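Local atomic coordinates of Glyoxalase/bleomycin resistance protein/dioxygenase (Vibrio splendidus, PDB entry 2RK9), a protein that belongs to the glyoxalase/bleomycin resistance protein/dioxygenase superfamily, with no established reaction, and may act as an enzyme or a small-molecule binding protein. Residues Q20-V24 / D25-F29. The protein carries 1 engineered substitution. Numbering follows the deposited sequence.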
loop_
_atom_site.group_PDB
_atom_site.type_symbol
_atom_site.label_atom_id
_atom_site.label_comp_id
_atom_site.label_asym_id
_atom_site.label_seq_id
_atom_site.Cartn_x
_atom_site.Cartn_y
_atom_site.Cartn_z
ATOM N N GLN B 20 -7.777 -13.317 -7.146
ATOM C CA GLN B 20 -8.405 -13.740 -5.907
ATOM C C GLN B 20 -7.909 -15.127 -5.513
ATOM O O GLN B 20 -7.583 -15.364 -4.349
ATOM C CB GLN B 20 -9.921 -13.772 -6.052
ATOM C CG GLN B 20 -10.641 -14.145 -4.769
ATOM C CD GLN B 20 -12.141 -14.207 -4.954
ATOM O OE1 GLN B 20 -12.727 -13.342 -5.606
ATOM N NE2 GLN B 20 -12.773 -15.222 -4.376
ATOM N N SER B 21 -7.850 -16.037 -6.483
ATOM C CA SER B 21 -7.404 -17.401 -6.210
ATOM C C SER B 21 -5.969 -17.418 -5.728
ATOM O O SER B 21 -5.600 -18.229 -4.881
ATOM C CB SER B 21 -7.535 -18.271 -7.460
ATOM O OG SER B 21 -8.889 -18.332 -7.873
ATOM N N PHE B 22 -5.156 -16.520 -6.270
ATOM C CA PHE B 22 -3.758 -16.454 -5.876
ATOM C C PHE B 22 -3.653 -16.063 -4.410
ATOM O O PHE B 22 -2.957 -16.704 -3.631
ATOM C CB PHE B 22 -3.005 -15.421 -6.709
ATOM C CG PHE B 22 -1.542 -15.378 -6.410
ATOM C CD1 PHE B 22 -0.683 -16.318 -6.969
ATOM C CD2 PHE B 22 -1.022 -14.414 -5.552
ATOM C CE1 PHE B 22 0.674 -16.300 -6.677
ATOM C CE2 PHE B 22 0.334 -14.392 -5.255
ATOM C CZ PHE B 22 1.183 -15.333 -5.820
ATOM N N PHE B 23 -4.346 -14.992 -4.039
ATOM C CA PHE B 23 -4.314 -14.530 -2.660
ATOM C C PHE B 23 -4.890 -15.549 -1.688
ATOM O O PHE B 23 -4.331 -15.771 -0.618
ATOM C CB PHE B 23 -5.061 -13.204 -2.522
ATOM C CG PHE B 23 -4.234 -12.013 -2.882
ATOM C CD1 PHE B 23 -3.916 -11.742 -4.206
ATOM C CD2 PHE B 23 -3.723 -11.192 -1.887
ATOM C CE1 PHE B 23 -3.099 -10.670 -4.539
ATOM C CE2 PHE B 23 -2.902 -10.116 -2.205
ATOM C CZ PHE B 23 -2.588 -9.855 -3.535
ATOM N N VAL B 24 -6.009 -16.164 -2.057
ATOM C CA VAL B 24 -6.631 -17.150 -1.179
ATOM C C VAL B 24 -5.866 -18.476 -1.161
ATOM O O VAL B 24 -5.433 -18.934 -0.106
ATOM C CB VAL B 24 -8.109 -17.434 -1.592
ATOM C CG1 VAL B 24 -8.669 -18.587 -0.777
ATOM C CG2 VAL B 24 -8.957 -16.197 -1.379
ATOM N N ASP B 25 -5.682 -19.087 -2.328
ATOM C CA ASP B 25 -5.005 -20.376 -2.393
ATOM C C ASP B 25 -3.507 -20.356 -2.079
ATOM O O ASP B 25 -3.033 -21.113 -1.229
ATOM C CB ASP B 25 -5.234 -21.027 -3.767
ATOM C CG ASP B 25 -6.712 -21.179 -4.114
ATOM O OD1 ASP B 25 -7.540 -21.321 -3.188
ATOM O OD2 ASP B 25 -7.041 -21.171 -5.326
ATOM N N VAL B 26 -2.761 -19.495 -2.759
ATOM C CA VAL B 26 -1.319 -19.419 -2.550
ATOM C C VAL B 26 -0.891 -18.704 -1.269
ATOM O O VAL B 26 -0.010 -19.186 -0.552
ATOM C CB VAL B 26 -0.624 -18.720 -3.747
ATOM C CG1 VAL B 26 0.880 -18.656 -3.512
ATOM C CG2 VAL B 26 -0.927 -19.475 -5.047
ATOM N N LEU B 27 -1.508 -17.563 -0.974
ATOM C CA LEU B 27 -1.123 -16.788 0.204
ATOM C C LEU B 27 -1.950 -17.022 1.466
ATOM O O LEU B 27 -1.557 -16.609 2.556
ATOM C CB LEU B 27 -1.112 -15.297 -0.147
ATOM C CG LEU B 27 -0.180 -14.895 -1.298
ATOM C CD1 LEU B 27 -0.230 -13.387 -1.501
ATOM C CD2 LEU B 27 1.246 -15.333 -0.982
ATOM N N GLY B 28 -3.097 -17.672 1.321
ATOM C CA GLY B 28 -3.924 -17.954 2.481
ATOM C C GLY B 28 -4.793 -16.818 2.983
ATOM O O GLY B 28 -5.217 -16.835 4.136
ATOM N N PHE B 29 -5.056 -15.822 2.142
ATOM C CA PHE B 29 -5.911 -14.720 2.560
ATOM C C PHE B 29 -7.340 -15.233 2.659
ATOM O O PHE B 29 -7.662 -16.293 2.124
ATOM C CB PHE B 29 -5.874 -13.571 1.546
ATOM C CG PHE B 29 -4.662 -12.697 1.653
ATOM C CD1 PHE B 29 -3.386 -13.230 1.523
ATOM C CD2 PHE B 29 -4.800 -11.331 1.865
ATOM C CE1 PHE B 29 -2.260 -12.410 1.603
ATOM C CE2 PHE B 29 -3.688 -10.503 1.946
ATOM C CZ PHE B 29 -2.415 -11.042 1.815
HETATM O O HOH W 1 -7.447 -18.932 2.332
#
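Two backbone amides converge on the carbonyl oxygen of Phe22. Leu27 N lies 3.1 Å from Phe22 O and makes the sounder bond; Val26 N sits at 2.9 Å from Phe22 O but is poorly aimed, a weak bond. The five-residue reach to Leu27 marks a wider, pi-type turn in helix 16-26. Gly28 then takes up positive phi, and the chain folds back so that Phe29 N reaches Phe23 O at 2.9 Å in an almost straight hydrogen bond (167°). Val24 O receives a weak bond from Gly28 N and accepts a hydrogen bond from a water 3.2 Å from Val24 O; the same water donates to Phe29 O at 2.7 Å, tying the outgoing chain to the carbonyl of Val24.

Leu27 joins two aromatic clusters, its CD1 meeting both the Phe22 and the Phe23 ring. The Phe22 ring swings out opposite its backbone N (chi1 -176°) and lies against the following turn: Val26 CB stands over one face, 4.1 Å from the ring centroid, in a CH-pi contact, while Leu27 CD1 approaches CE2 obliquely. Phe23 and Phe29 point the same way and form an edge-to-face pair, planes at 79°. Phe23 CD2 heads this edge, held 3.7 Å above the middle of the Phe29 ring, and Leu27 CD1 lies over one Phe23 face, toward the rim.

Helix 16-26 is the helix of a beta-alpha-beta-beta-beta module, the unit from which this superfamily is built, and this end leads into strand 30-35. Phe23 and Phe29 pack onto strands 40-45 and 48-53. The second subunit adds its Trp79 against the Phe29 ring and its Arg90, which hydrogen-bonds Asp25 O, so the helix end lies between its own sheet and the dimer partner.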